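Local coordinates for protein putative 3-hydroxybutyryl-CoA dehydratase (Rhodopseudomonas palustris, PDB 3HIN) that probably acts as a lyase of the enoyl-CoA hydratase/isomerase (crotonase) family, consistent with hydration or dehydration of short acyl-CoA thioesters, at residues L40-M45 / E79-D84; K101-R106 / S155-R160; I110-G115 / G195-K200; Q210-T215 / K252-A257. All blocks are in the same frame, centred on the assembly; numbering follows the deposited sequence.

Contact 1: residues L40-M45 / E79-D84; sequences LNDGLM and ELRERD
Asp42 and Asn41, at the start of helix 42-51, meet three long side chains from the irregular segment 79-84, and polar and charged groups carry the contact. The charged part is a salt-bridge network centred on Asp42 OD2. Arg81 NH1 reaches this oxygen at 3.1 Å from the anti side of the carboxylate, and the oxygen lies close to the plane of the Arg81 guanidinium, at its edge. Arg83 NH2 adds a second, weak bond to the same OD2 at 3.3 Å, bent to 132°. The two arginines are packed together as they share the acceptor: Arg81 CB sits 3.7 Å above the plane of the Arg83 guanidinium, offset toward its rim. The other carboxylate oxygen, OD1, is taken by His91 NE2 and Trp95 NE1, so both carboxylate oxygens of Asp42 have partners.

A separate hydrogen bond joins Asn41 to Glu79. Asn41 ND2 donates to Glu79 OE1 at 3.0 Å on the syn side, with a fairly straight N-H...O angle of 156°. With chi1 at 66°, CG lies between the backbone N and carbonyl carbon; OD1 accepts from Leu44 N at 2.8 Å as the N-cap, while the amide nitrogen serves Glu79. Glu79 OE2 also bridges to Arg33.

The contact lies at the surface, where the loop following strand 61-66 passes the first turn of helix 42-51 just before entering helix 85-103, the helix that supplies His91 and Trp95.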
loop_
_atom_site.group_PDB
_atom_site.type_symbol
_atom_site.label_atom_id
_atom_site.label_comp_id
_atom_site.label_asym_id
_atom_site.label_seq_id
_atom_site.Cartn_x
_atom_site.Cartn_y
_atom_site.Cartn_z
ATOM N N LEU A 40 1.653 27.597 -2.221
ATOM C CA LEU A 40 2.595 26.781 -2.999
ATOM C C LEU A 40 2.157 26.694 -4.447
ATOM O O LEU A 40 0.974 26.630 -4.698
ATOM C CB LEU A 40 2.671 25.363 -2.411
ATOM C CG LEU A 40 2.846 25.299 -0.899
ATOM C CD1 LEU A 40 2.882 23.806 -0.436
ATOM C CD2 LEU A 40 4.095 26.175 -0.397
ATOM N N ASN A 41 3.108 26.739 -5.391
ATOM C CA ASN A 41 2.828 26.530 -6.822
ATOM C C ASN A 41 3.997 25.800 -7.434
ATOM O O ASN A 41 5.018 25.591 -6.752
ATOM C CB ASN A 41 2.546 27.863 -7.564
ATOM C CG ASN A 41 3.775 28.784 -7.620
ATOM O OD1 ASN A 41 4.875 28.461 -7.138
ATOM N ND2 ASN A 41 3.598 29.925 -8.245
ATOM N N ASP A 42 3.911 25.444 -8.704
ATOM C CA ASP A 42 4.958 24.568 -9.261
ATOM C C ASP A 42 6.330 25.171 -9.276
ATOM O O ASP A 42 7.299 24.475 -9.059
ATOM C CB ASP A 42 4.636 24.023 -10.651
ATOM C CG ASP A 42 3.362 23.162 -10.668
ATOM O OD1 ASP A 42 3.024 22.612 -9.612
ATOM O OD2 ASP A 42 2.683 23.038 -11.738
ATOM N N GLY A 43 6.435 26.470 -9.492
ATOM C CA GLY A 43 7.757 27.056 -9.591
ATOM C C GLY A 43 8.364 27.237 -8.192
ATOM O O GLY A 43 9.586 27.219 -7.993
ATOM N N LEU A 44 7.514 27.407 -7.195
ATOM C CA LEU A 44 8.073 27.578 -5.872
ATOM C C LEU A 44 8.627 26.215 -5.463
ATOM O O LEU A 44 9.761 26.120 -5.052
ATOM C CB LEU A 44 7.102 28.176 -4.864
ATOM C CG LEU A 44 7.535 28.136 -3.380
ATOM C CD1 LEU A 44 6.711 29.100 -2.615
ATOM C CD2 LEU A 44 7.391 26.744 -2.729
ATOM N N MET A 45 7.819 25.191 -5.689
ATOM C CA MET A 45 8.182 23.816 -5.414
ATOM C C MET A 45 9.427 23.406 -6.148
ATOM O O MET A 45 10.301 22.754 -5.559
ATOM C CB MET A 45 6.973 22.897 -5.679
ATOM C CG MET A 45 5.861 23.110 -4.612
ATOM S SD MET A 45 6.326 22.390 -2.987
ATOM C CE MET A 45 6.032 20.716 -3.534
ATOM N N GLU A 79 -4.238 29.420 -9.252
ATOM C CA GLU A 79 -3.334 28.911 -10.243
ATOM C C GLU A 79 -3.649 27.464 -10.553
ATOM O O GLU A 79 -2.792 26.732 -11.029
ATOM C CB GLU A 79 -1.897 29.112 -9.754
ATOM C CG GLU A 79 -1.368 30.553 -10.000
ATOM C CD GLU A 79 0.130 30.793 -9.627
ATOM O OE1 GLU A 79 0.981 29.861 -9.729
ATOM O OE2 GLU A 79 0.455 31.964 -9.285
ATOM N N LEU A 80 -4.875 27.039 -10.268
ATOM C CA LEU A 80 -5.316 25.715 -10.676
ATOM C C LEU A 80 -5.148 25.500 -12.161
ATOM O O LEU A 80 -5.544 26.322 -12.986
ATOM C CB LEU A 80 -6.784 25.470 -10.359
ATOM C CG LEU A 80 -7.113 25.130 -8.916
ATOM C CD1 LEU A 80 -7.344 26.435 -8.187
ATOM C CD2 LEU A 80 -8.345 24.264 -8.910
ATOM N N ARG A 81 -4.568 24.358 -12.474
ATOM C CA ARG A 81 -4.422 23.928 -13.822
ATOM C C ARG A 81 -5.271 22.663 -13.958
ATOM O O ARG A 81 -5.240 21.777 -13.086
ATOM C CB ARG A 81 -2.969 23.624 -14.066
ATOM C CG ARG A 81 -2.496 24.186 -15.311
ATOM C CD ARG A 81 -1.391 23.323 -15.851
ATOM N NE ARG A 81 -0.188 23.445 -15.043
ATOM C CZ ARG A 81 0.664 24.462 -15.097
ATOM N NH1 ARG A 81 1.735 24.458 -14.300
ATOM N NH2 ARG A 81 0.451 25.475 -15.935
ATOM N N GLU A 82 -6.068 22.621 -15.030
ATOM C CA GLU A 82 -6.948 21.499 -15.374
ATOM C C GLU A 82 -6.091 20.325 -15.840
ATOM O O GLU A 82 -5.139 20.497 -16.656
ATOM C CB GLU A 82 -7.912 21.910 -16.474
ATOM C CG GLU A 82 -7.204 22.684 -17.625
ATOM C CD GLU A 82 -8.111 23.705 -18.321
ATOM O OE1 GLU A 82 -7.884 24.944 -18.156
ATOM O OE2 GLU A 82 -9.043 23.250 -19.028
ATOM N N ARG A 83 -6.438 19.143 -15.304
ATOM C CA ARG A 83 -5.584 17.959 -15.348
ATOM C C ARG A 83 -6.434 16.698 -15.403
ATOM O O ARG A 83 -7.358 16.508 -14.584
ATOM C CB ARG A 83 -4.669 17.913 -14.101
ATOM C CG ARG A 83 -3.541 18.902 -14.144
ATOM C CD ARG A 83 -2.518 18.647 -13.042
ATOM N NE ARG A 83 -1.278 19.417 -13.273
ATOM C CZ ARG A 83 -0.949 20.521 -12.606
ATOM N NH1 ARG A 83 -1.774 20.997 -11.684
ATOM N NH2 ARG A 83 0.196 21.151 -12.862
ATOM N N ASP A 84 -6.136 15.825 -16.361
ATOM C CA ASP A 84 -6.831 14.522 -16.390
ATOM C C ASP A 84 -6.222 13.602 -15.310
ATOM O O ASP A 84 -5.220 13.951 -14.687
ATOM C CB ASP A 84 -6.842 13.922 -17.802
ATOM C CG ASP A 84 -5.509 13.390 -18.252
ATOM O OD1 ASP A 84 -4.629 13.110 -17.414
ATOM O OD2 ASP A 84 -5.329 13.232 -19.476
#

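Contact 2: residues K101-R106 / S155-R160; sequences KIQYCR and SVRLPR
Gln103 and Arg157 face each other with their flat ends almost perpendicular, the amide and guanidinium planes standing 83° apart. A single oxygen, Gln103 OE1, does the accepting. Arg157 NH2 donates to it at 2.9 Å, lying in the carbonyl plane with a C=O...N angle of 156°, so the stronger bond is nearly in line with the carbonyl. Arg157 NE approaches the same oxygen at 3.2 Å, but its N-H points less directly at the acceptor and this bond is weak. The oxygen therefore sits at the NE/NH2 edge of the guanidinium, a forked grip that limits how far either group can turn.

Both side chains are stretched to span the gap, since the nearest alpha carbons, those of Gln103 and Arg157, are 9.7 Å apart. Gln103 has CG opposite its backbone N (chi1 -174°), and Arg157 runs extended from CG to NE. This links the last turn of helix 85-103 to helix 154-162 within the crotonase-type fold. Helix 120-127 borders the link: its Cys126 and Ala127 touch the Arg157 side chain, as do Phe99 and Asp100, about one turn back from Gln103.

Gln103 CG itself rests 3.7 Å above the centre of the ring of Tyr104, the first residue beyond the helix. The backbone oxygen of Gln103 accepts from His129 NE2, which ties down the helix end from which the amide projects.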
loop_
_atom_site.group_PDB
_atom_site.type_symbol
_atom_site.label_atom_id
_atom_site.label_comp_id
_atom_site.label_asym_id
_atom_site.label_seq_id
_atom_site.Cartn_x
_atom_site.Cartn_y
_atom_site.Cartn_z
ATOM N N LYS A 101 13.115 15.374 -0.816
ATOM C CA LYS A 101 14.394 16.063 -0.515
ATOM C C LYS A 101 14.355 16.713 0.873
ATOM O O LYS A 101 15.375 17.059 1.399
ATOM C CB LYS A 101 14.644 17.172 -1.544
ATOM C CG LYS A 101 14.613 16.666 -2.975
ATOM C CD LYS A 101 15.736 15.734 -3.243
ATOM C CE LYS A 101 16.290 15.997 -4.669
ATOM N NZ LYS A 101 17.654 15.338 -4.793
ATOM N N ILE A 102 13.178 16.909 1.441
ATOM C CA ILE A 102 13.089 17.333 2.823
ATOM C C ILE A 102 13.239 16.130 3.764
ATOM O O ILE A 102 14.135 16.077 4.602
ATOM C CB ILE A 102 11.723 17.943 3.089
ATOM C CG1 ILE A 102 11.444 19.054 2.045
ATOM C CG2 ILE A 102 11.666 18.507 4.524
ATOM C CD1 ILE A 102 10.245 20.011 2.451
ATOM N N GLN A 103 12.331 15.173 3.634
ATOM C CA GLN A 103 12.355 13.973 4.470
ATOM C C GLN A 103 13.730 13.310 4.514
ATOM O O GLN A 103 14.223 12.967 5.594
ATOM C CB GLN A 103 11.358 12.888 3.927
ATOM C CG GLN A 103 11.255 11.635 4.913
ATOM C CD GLN A 103 10.066 10.709 4.563
ATOM O OE1 GLN A 103 9.252 11.031 3.703
ATOM N NE2 GLN A 103 9.958 9.560 5.250
ATOM N N TYR A 104 14.336 13.123 3.331
ATOM C CA TYR A 104 15.546 12.349 3.211
ATOM C C TYR A 104 16.722 13.291 3.044
ATOM O O TYR A 104 17.775 12.893 2.548
ATOM C CB TYR A 104 15.468 11.274 2.072
ATOM C CG TYR A 104 14.371 10.290 2.338
ATOM C CD1 TYR A 104 13.176 10.300 1.573
ATOM C CD2 TYR A 104 14.457 9.415 3.442
ATOM C CE1 TYR A 104 12.126 9.413 1.873
ATOM C CE2 TYR A 104 13.425 8.524 3.751
ATOM C CZ TYR A 104 12.267 8.509 2.917
ATOM O OH TYR A 104 11.221 7.616 3.217
ATOM N N CYS A 105 16.556 14.533 3.490
ATOM C CA CYS A 105 17.677 15.486 3.438
ATOM C C CYS A 105 18.871 14.949 4.257
ATOM O O CYS A 105 18.698 14.319 5.308
ATOM C CB CYS A 105 17.207 16.839 4.009
ATOM S SG CYS A 105 18.400 18.251 3.895
ATOM N N ARG A 106 20.079 15.244 3.841
ATOM C CA ARG A 106 21.202 14.728 4.585
ATOM C C ARG A 106 21.418 15.440 5.931
ATOM O O ARG A 106 21.992 14.876 6.882
ATOM C CB ARG A 106 22.468 14.684 3.766
ATOM C CG ARG A 106 23.026 15.961 3.526
ATOM C CD ARG A 106 24.580 15.900 3.228
ATOM N NE ARG A 106 24.894 17.247 2.709
ATOM C CZ ARG A 106 25.225 18.277 3.477
ATOM N NH1 ARG A 106 25.411 18.095 4.767
ATOM N NH2 ARG A 106 25.424 19.471 2.970
ATOM N N SER A 155 -1.219 11.986 3.683
ATOM C CA SER A 155 -1.897 10.804 4.263
ATOM C C SER A 155 -0.859 9.836 4.790
ATOM O O SER A 155 -1.200 8.887 5.445
ATOM C CB SER A 155 -2.768 10.077 3.236
ATOM O OG SER A 155 -2.016 9.913 2.048
ATOM N N VAL A 156 0.402 10.068 4.481
ATOM C CA VAL A 156 1.526 9.163 4.953
ATOM C C VAL A 156 2.198 9.791 6.155
ATOM O O VAL A 156 2.428 9.139 7.153
ATOM C CB VAL A 156 2.563 8.915 3.840
ATOM C CG1 VAL A 156 3.888 8.287 4.384
ATOM C CG2 VAL A 156 1.906 8.064 2.767
ATOM N N ARG A 157 2.543 11.062 6.065
ATOM C CA ARG A 157 3.355 11.684 7.118
ATOM C C ARG A 157 2.512 12.109 8.276
ATOM O O ARG A 157 2.924 11.991 9.426
ATOM C CB ARG A 157 4.095 12.908 6.580
ATOM C CG ARG A 157 5.071 12.486 5.501
ATOM C CD ARG A 157 6.051 13.693 5.220
ATOM N NE ARG A 157 6.991 13.235 4.204
ATOM C CZ ARG A 157 6.789 13.345 2.880
ATOM N NH1 ARG A 157 5.711 14.000 2.369
ATOM N NH2 ARG A 157 7.705 12.845 2.069
ATOM N N LEU A 158 1.340 12.635 8.009
ATOM C CA LEU A 158 0.580 13.217 9.122
ATOM C C LEU A 158 0.047 12.159 10.130
ATOM O O LEU A 158 0.194 12.333 11.351
ATOM C CB LEU A 158 -0.565 14.078 8.622
ATOM C CG LEU A 158 -1.341 14.791 9.751
ATOM C CD1 LEU A 158 -0.492 15.746 10.562
ATOM C CD2 LEU A 158 -2.543 15.670 9.186
ATOM N N PRO A 159 -0.558 11.064 9.644
ATOM C CA PRO A 159 -1.008 10.128 10.648
ATOM C C PRO A 159 0.126 9.675 11.522
ATOM O O PRO A 159 -0.114 9.263 12.627
ATOM C CB PRO A 159 -1.486 8.903 9.823
ATOM C CG PRO A 159 -1.840 9.415 8.523
ATOM C CD PRO A 159 -0.834 10.599 8.276
ATOM N N ARG A 160 1.367 9.691 11.032
ATOM C CA ARG A 160 2.482 9.242 11.911
ATOM C C ARG A 160 2.705 10.281 13.021
ATOM O O ARG A 160 3.246 9.956 14.040
ATOM C CB ARG A 160 3.791 9.035 11.173
ATOM C CG ARG A 160 3.763 7.784 10.263
ATOM C CD ARG A 160 4.876 7.878 9.145
ATOM N NE ARG A 160 5.145 6.561 8.593
ATOM C CZ ARG A 160 4.328 5.857 7.818
ATOM N NH1 ARG A 160 4.671 4.618 7.386
ATOM N NH2 ARG A 160 3.221 6.399 7.386
#

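Contact 3: residues I110-G115 / G195-K200; sequences IAALKG and GSAYDK
This is a buried, apolar packing of a helix start against a sheet strand: Ala112 of strand 109-113 meets Ala197, the first residue of helix 197-208. The two methyl groups, Ala112 CB and Ala197 CB, lie 3.9 Å apart. Because both residues are alanines, the backbones come very close, with 4.9 Å between the alpha carbons of Ala112 and Ala197. Each methyl also rests against the other segment's main chain. Ala112 CB is 3.7 Å from Ala197 C and equally near Tyr198 N, while Ala197 CB lies 3.6 Å from Leu113 O. The methyls thus meet one another and main-chain atoms, and no polar bond joins the two segments.

Strand 109-113 is an inner member of the mixed six-stranded sheet, lying between the parallel strands 61-66 and 130-134, and helix 197-208 packs on one face of that sheet. This belongs to the crotonase fold, a spiral of beta-beta-alpha units, here with a helix packed on the sheet face. Farther along the helix, Ala201 touches both Ile110 and Ala112, so the packing continues past the first turn. The Leu113 side chain starts out away from the helix, toward the other side of the sheet, where it touches Phe71, Ala137 and Arg131.

The start of the helix is fixed by polar bonds of its own. Ser196 OG, at the N-cap, accepts from Asp199 N at 3.1 Å in a nearly straight bond (163°), and Glu134 OE2 accepts from Ala197 N. Beside the alanine pair, the Tyr198 ring meets the ring of His65, near the C-terminal end of strand 61-66, at about 55°.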
loop_
_atom_site.group_PDB
_atom_site.type_symbol
_atom_site.label_atom_id
_atom_site.label_comp_id
_atom_site.label_asym_id
_atom_site.label_seq_id
_atom_site.Cartn_x
_atom_site.Cartn_y
_atom_site.Cartn_z
ATOM N N ILE A 110 14.187 21.922 9.864
ATOM C CA ILE A 110 13.322 22.446 10.880
ATOM C C ILE A 110 12.353 23.407 10.206
ATOM O O ILE A 110 12.790 24.297 9.498
ATOM C CB ILE A 110 14.170 23.185 12.018
ATOM C CG1 ILE A 110 15.220 22.223 12.613
ATOM C CG2 ILE A 110 13.263 23.750 13.150
ATOM C CD1 ILE A 110 16.612 22.692 12.435
ATOM N N ALA A 111 11.063 23.274 10.470
ATOM C CA ALA A 111 10.072 24.216 9.919
ATOM C C ALA A 111 9.584 25.165 11.027
ATOM O O ALA A 111 9.174 24.710 12.104
ATOM C CB ALA A 111 8.895 23.428 9.327
ATOM N N ALA A 112 9.661 26.470 10.780
ATOM C CA ALA A 112 9.209 27.462 11.710
ATOM C C ALA A 112 7.792 27.789 11.325
ATOM O O ALA A 112 7.567 28.283 10.210
ATOM C CB ALA A 112 10.159 28.720 11.644
ATOM N N LEU A 113 6.816 27.436 12.170
ATOM C CA LEU A 113 5.400 27.593 11.797
ATOM C C LEU A 113 4.719 28.823 12.436
ATOM O O LEU A 113 4.905 29.113 13.599
ATOM C CB LEU A 113 4.630 26.316 12.100
ATOM C CG LEU A 113 5.304 25.020 11.621
ATOM C CD1 LEU A 113 4.405 23.866 12.045
ATOM C CD2 LEU A 113 5.495 25.005 10.117
ATOM N N LYS A 114 3.979 29.587 11.652
ATOM C CA LYS A 114 3.159 30.688 12.201
ATOM C C LYS A 114 1.950 30.809 11.297
ATOM O O LYS A 114 2.016 30.318 10.193
ATOM C CB LYS A 114 3.944 32.019 12.160
ATOM C CG LYS A 114 4.345 32.498 10.743
ATOM C CD LYS A 114 5.340 33.659 10.873
ATOM C CE LYS A 114 6.004 33.908 9.531
ATOM N NZ LYS A 114 7.059 35.015 9.544
ATOM N N GLY A 115 0.879 31.467 11.758
ATOM C CA GLY A 115 -0.277 31.784 10.918
ATOM C C GLY A 115 -0.729 30.515 10.210
ATOM O O GLY A 115 -0.674 29.447 10.755
ATOM N N GLY A 195 7.404 35.462 21.179
ATOM C CA GLY A 195 8.500 35.562 20.256
ATOM C C GLY A 195 8.341 34.503 19.167
ATOM O O GLY A 195 7.236 33.946 18.911
ATOM N N SER A 196 9.460 34.213 18.534
ATOM C CA SER A 196 9.374 33.875 17.162
ATOM C C SER A 196 9.855 32.434 16.839
ATOM O O SER A 196 10.896 31.958 17.322
ATOM C CB SER A 196 9.996 35.006 16.322
ATOM O OG SER A 196 11.201 34.600 15.706
ATOM N N ALA A 197 9.025 31.735 16.063
ATOM C CA ALA A 197 9.348 30.389 15.694
ATOM C C ALA A 197 10.681 30.398 14.911
ATOM O O ALA A 197 11.524 29.527 15.094
ATOM C CB ALA A 197 8.174 29.737 14.892
ATOM N N TYR A 198 10.895 31.432 14.100
ATOM C CA TYR A 198 12.141 31.544 13.322
ATOM C C TYR A 198 13.364 31.533 14.236
ATOM O O TYR A 198 14.329 30.782 14.018
ATOM C CB TYR A 198 12.163 32.835 12.475
ATOM C CG TYR A 198 13.487 33.054 11.794
ATOM C CD1 TYR A 198 13.801 32.414 10.566
ATOM C CD2 TYR A 198 14.445 33.879 12.382
ATOM C CE1 TYR A 198 15.057 32.607 9.953
ATOM C CE2 TYR A 198 15.664 34.105 11.788
ATOM C CZ TYR A 198 15.989 33.470 10.588
ATOM O OH TYR A 198 17.247 33.710 10.040
ATOM N N ASP A 199 13.307 32.381 15.245
ATOM C CA ASP A 199 14.384 32.513 16.224
ATOM C C ASP A 199 14.611 31.152 16.869
ATOM O O ASP A 199 15.733 30.666 16.901
ATOM C CB ASP A 199 13.999 33.576 17.249
ATOM C CG ASP A 199 14.273 35.019 16.741
ATOM O OD1 ASP A 199 15.003 35.215 15.728
ATOM O OD2 ASP A 199 13.796 35.980 17.396
ATOM N N LYS A 200 13.544 30.520 17.347
ATOM C CA LYS A 200 13.698 29.196 17.969
ATOM C C LYS A 200 14.285 28.189 16.946
ATOM O O LYS A 200 15.230 27.435 17.238
ATOM C CB LYS A 200 12.378 28.673 18.563
ATOM C CG LYS A 200 12.536 27.271 19.181
ATOM C CD LYS A 200 13.453 27.351 20.455
ATOM C CE LYS A 200 13.331 26.117 21.346
ATOM N NZ LYS A 200 14.242 26.164 22.530
#

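Contact 4: residues Q210-T215 / K252-A257; sequences QNAPLT and KTRIRA
Gln210 O is gripped by two nitrogens of the same guanidinium, that of Arg254. The shorter bond comes from Arg254 NH2 at 2.7 Å, with an N-H...O angle of 153° and the oxygen only 7° out of the guanidinium plane. The donor is tilted modestly, 18°, from the plane of the Gln210 carbonyl. Arg254 NH1 contributes a longer, weak bond to that oxygen at 3.1 Å. With the acceptor lying between the two terminal nitrogens, the flat group points its NH1/NH2 edge at the peptide oxygen, and the fork fixes its direction.

Ala212 lies against one face of the same guanidinium. Its CB stands 4.2 Å above the plane, over its centre, and Ala212 N is 3.6 Å from Arg254 NH2 on the face. Arg254 thus has Gln210 O at its edge and the Ala212 methyl against its face. The reach depends on an arm stretched from CG to NE, as the alpha carbons of Ala212 and Arg254 are 9.3 Å apart. Behind the fork, Arg254 NE forms a salt bridge with Glu250, one turn earlier in the same helix, which helps set the rotation of the group.

The contact lies at the protein surface, where an arginine of helix 249-265 clasps the connection between helices 197-208 and 213-228: a side-chain-to-main-chain tie within the helical C-terminal part of the crotonase-family chain.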
loop_
_atom_site.group_PDB
_atom_site.type_symbol
_atom_site.label_atom_id
_atom_site.label_comp_id
_atom_site.label_asym_id
_atom_site.label_seq_id
_atom_site.Cartn_x
_atom_site.Cartn_y
_atom_site.Cartn_z
ATOM N N GLN A 210 25.889 20.749 15.579
ATOM C CA GLN A 210 27.009 20.247 16.343
ATOM C C GLN A 210 27.085 18.718 16.239
ATOM O O GLN A 210 28.107 18.119 16.603
ATOM C CB GLN A 210 26.794 20.585 17.799
ATOM C CG GLN A 210 26.396 22.049 18.103
ATOM C CD GLN A 210 26.218 22.298 19.606
ATOM O OE1 GLN A 210 26.081 21.360 20.396
ATOM N NE2 GLN A 210 26.266 23.564 20.008
ATOM N N ASN A 211 26.020 18.065 15.772
ATOM C CA ASN A 211 25.996 16.571 15.719
ATOM C C ASN A 211 27.001 15.980 14.696
ATOM O O ASN A 211 27.309 16.615 13.689
ATOM C CB ASN A 211 24.565 16.016 15.457
ATOM C CG ASN A 211 23.583 16.405 16.579
ATOM O OD1 ASN A 211 23.975 16.544 17.736
ATOM N ND2 ASN A 211 22.323 16.539 16.256
ATOM N N ALA A 212 27.519 14.786 14.989
ATOM C CA ALA A 212 28.311 13.999 14.011
ATOM C C ALA A 212 27.398 13.565 12.856
ATOM O O ALA A 212 26.206 13.324 13.051
ATOM C CB ALA A 212 28.945 12.751 14.701
ATOM N N PRO A 213 27.943 13.472 11.644
ATOM C CA PRO A 213 27.136 13.190 10.444
ATOM C C PRO A 213 26.392 11.860 10.545
ATOM O O PRO A 213 25.247 11.742 10.051
ATOM C CB PRO A 213 28.200 13.123 9.327
ATOM C CG PRO A 213 29.253 14.032 9.807
ATOM C CD PRO A 213 29.347 13.737 11.294
ATOM N N LEU A 214 27.045 10.876 11.177
ATOM C CA LEU A 214 26.455 9.557 11.329
ATOM C C LEU A 214 25.317 9.583 12.366
ATOM O O LEU A 214 24.469 8.671 12.408
ATOM C CB LEU A 214 27.530 8.526 11.686
ATOM C CG LEU A 214 27.559 7.240 10.863
ATOM C CD1 LEU A 214 27.454 7.519 9.351
ATOM C CD2 LEU A 214 28.789 6.464 11.178
ATOM N N THR A 215 25.285 10.608 13.223
ATOM C CA THR A 215 24.150 10.732 14.097
ATOM C C THR A 215 22.977 11.204 13.250
ATOM O O THR A 215 21.938 10.593 13.296
ATOM C CB THR A 215 24.410 11.668 15.291
ATOM O OG1 THR A 215 25.204 10.957 16.234
ATOM C CG2 THR A 215 23.076 12.042 15.993
ATOM N N LYS A 252 34.672 8.384 18.361
ATOM C CA LYS A 252 35.770 8.067 19.259
ATOM C C LYS A 252 36.458 9.307 19.753
ATOM O O LYS A 252 36.958 9.374 20.834
ATOM C CB LYS A 252 36.786 7.206 18.538
ATOM C CG LYS A 252 36.367 5.801 18.318
ATOM C CD LYS A 252 37.051 5.228 17.133
ATOM C CE LYS A 252 37.097 3.742 17.205
ATOM N NZ LYS A 252 37.971 3.253 16.130
ATOM N N THR A 253 36.469 10.288 18.902
ATOM C CA THR A 253 37.115 11.556 19.157
ATOM C C THR A 253 36.342 12.241 20.269
ATOM O O THR A 253 36.934 12.720 21.226
ATOM C CB THR A 253 37.158 12.428 17.883
ATOM O OG1 THR A 253 38.045 11.832 16.927
ATOM C CG2 THR A 253 37.657 13.808 18.202
ATOM N N ARG A 254 35.022 12.250 20.138
ATOM C CA ARG A 254 34.122 12.800 21.129
ATOM C C ARG A 254 34.185 12.076 22.453
ATOM O O ARG A 254 34.210 12.721 23.472
ATOM C CB ARG A 254 32.672 12.828 20.598
ATOM C CG ARG A 254 32.357 14.098 19.783
ATOM C CD ARG A 254 31.151 13.910 18.910
ATOM N NE ARG A 254 31.173 14.843 17.783
ATOM C CZ ARG A 254 30.183 15.680 17.491
ATOM N NH1 ARG A 254 29.060 15.678 18.233
ATOM N NH2 ARG A 254 30.315 16.499 16.443
ATOM N N ILE A 255 34.222 10.749 22.444
ATOM C CA ILE A 255 34.414 9.960 23.685
ATOM C C ILE A 255 35.783 10.181 24.346
ATOM O O ILE A 255 35.876 10.143 25.567
ATOM C CB ILE A 255 34.136 8.435 23.474
ATOM C CG1 ILE A 255 32.776 8.040 24.069
ATOM C CG2 ILE A 255 35.225 7.557 24.079
ATOM C CD1 ILE A 255 31.587 7.935 22.987
ATOM N N ARG A 256 36.825 10.400 23.539
ATOM C CA ARG A 256 38.149 10.788 24.048
ATOM C C ARG A 256 38.058 12.110 24.820
ATOM O O ARG A 256 38.441 12.177 25.980
ATOM C CB ARG A 256 39.170 10.952 22.909
ATOM C CG ARG A 256 39.899 9.705 22.403
ATOM C CD ARG A 256 41.315 10.113 22.036
ATOM N NE ARG A 256 42.043 10.446 23.278
ATOM C CZ ARG A 256 43.146 11.195 23.397
ATOM N NH1 ARG A 256 43.736 11.761 22.344
ATOM N NH2 ARG A 256 43.647 11.387 24.611
ATOM N N ALA A 257 37.536 13.141 24.159
ATOM C CA ALA A 257 37.339 14.461 24.754
ATOM C C ALA A 257 36.405 14.486 25.973
ATOM O O ALA A 257 36.631 15.260 26.901
ATOM C CB ALA A 257 36.870 15.471 23.684
#

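In the fold
Contacts 1 and 4 lie at the periphery, their centres about 43 Å apart on opposite sides of the chain's centre, while contact 2, about 7 Å from that centre, and contact 3 lie between them. Contact 1 closes first along the chain; contacts 2 and 3 then interleave, their segments alternating, with centres about 19 Å apart; contact 4 comes last. Helix 85-103 links contact 1, whose loop leads into it, to contact 2 at its other end, and strand 109-113 follows directly with contact 3. Helix 197-208 carries contact 3 and leads toward contact 4. Contact 3 alone involves the six-stranded sheet; the others join helices and loops around it, contact 4 in the C-terminal helices.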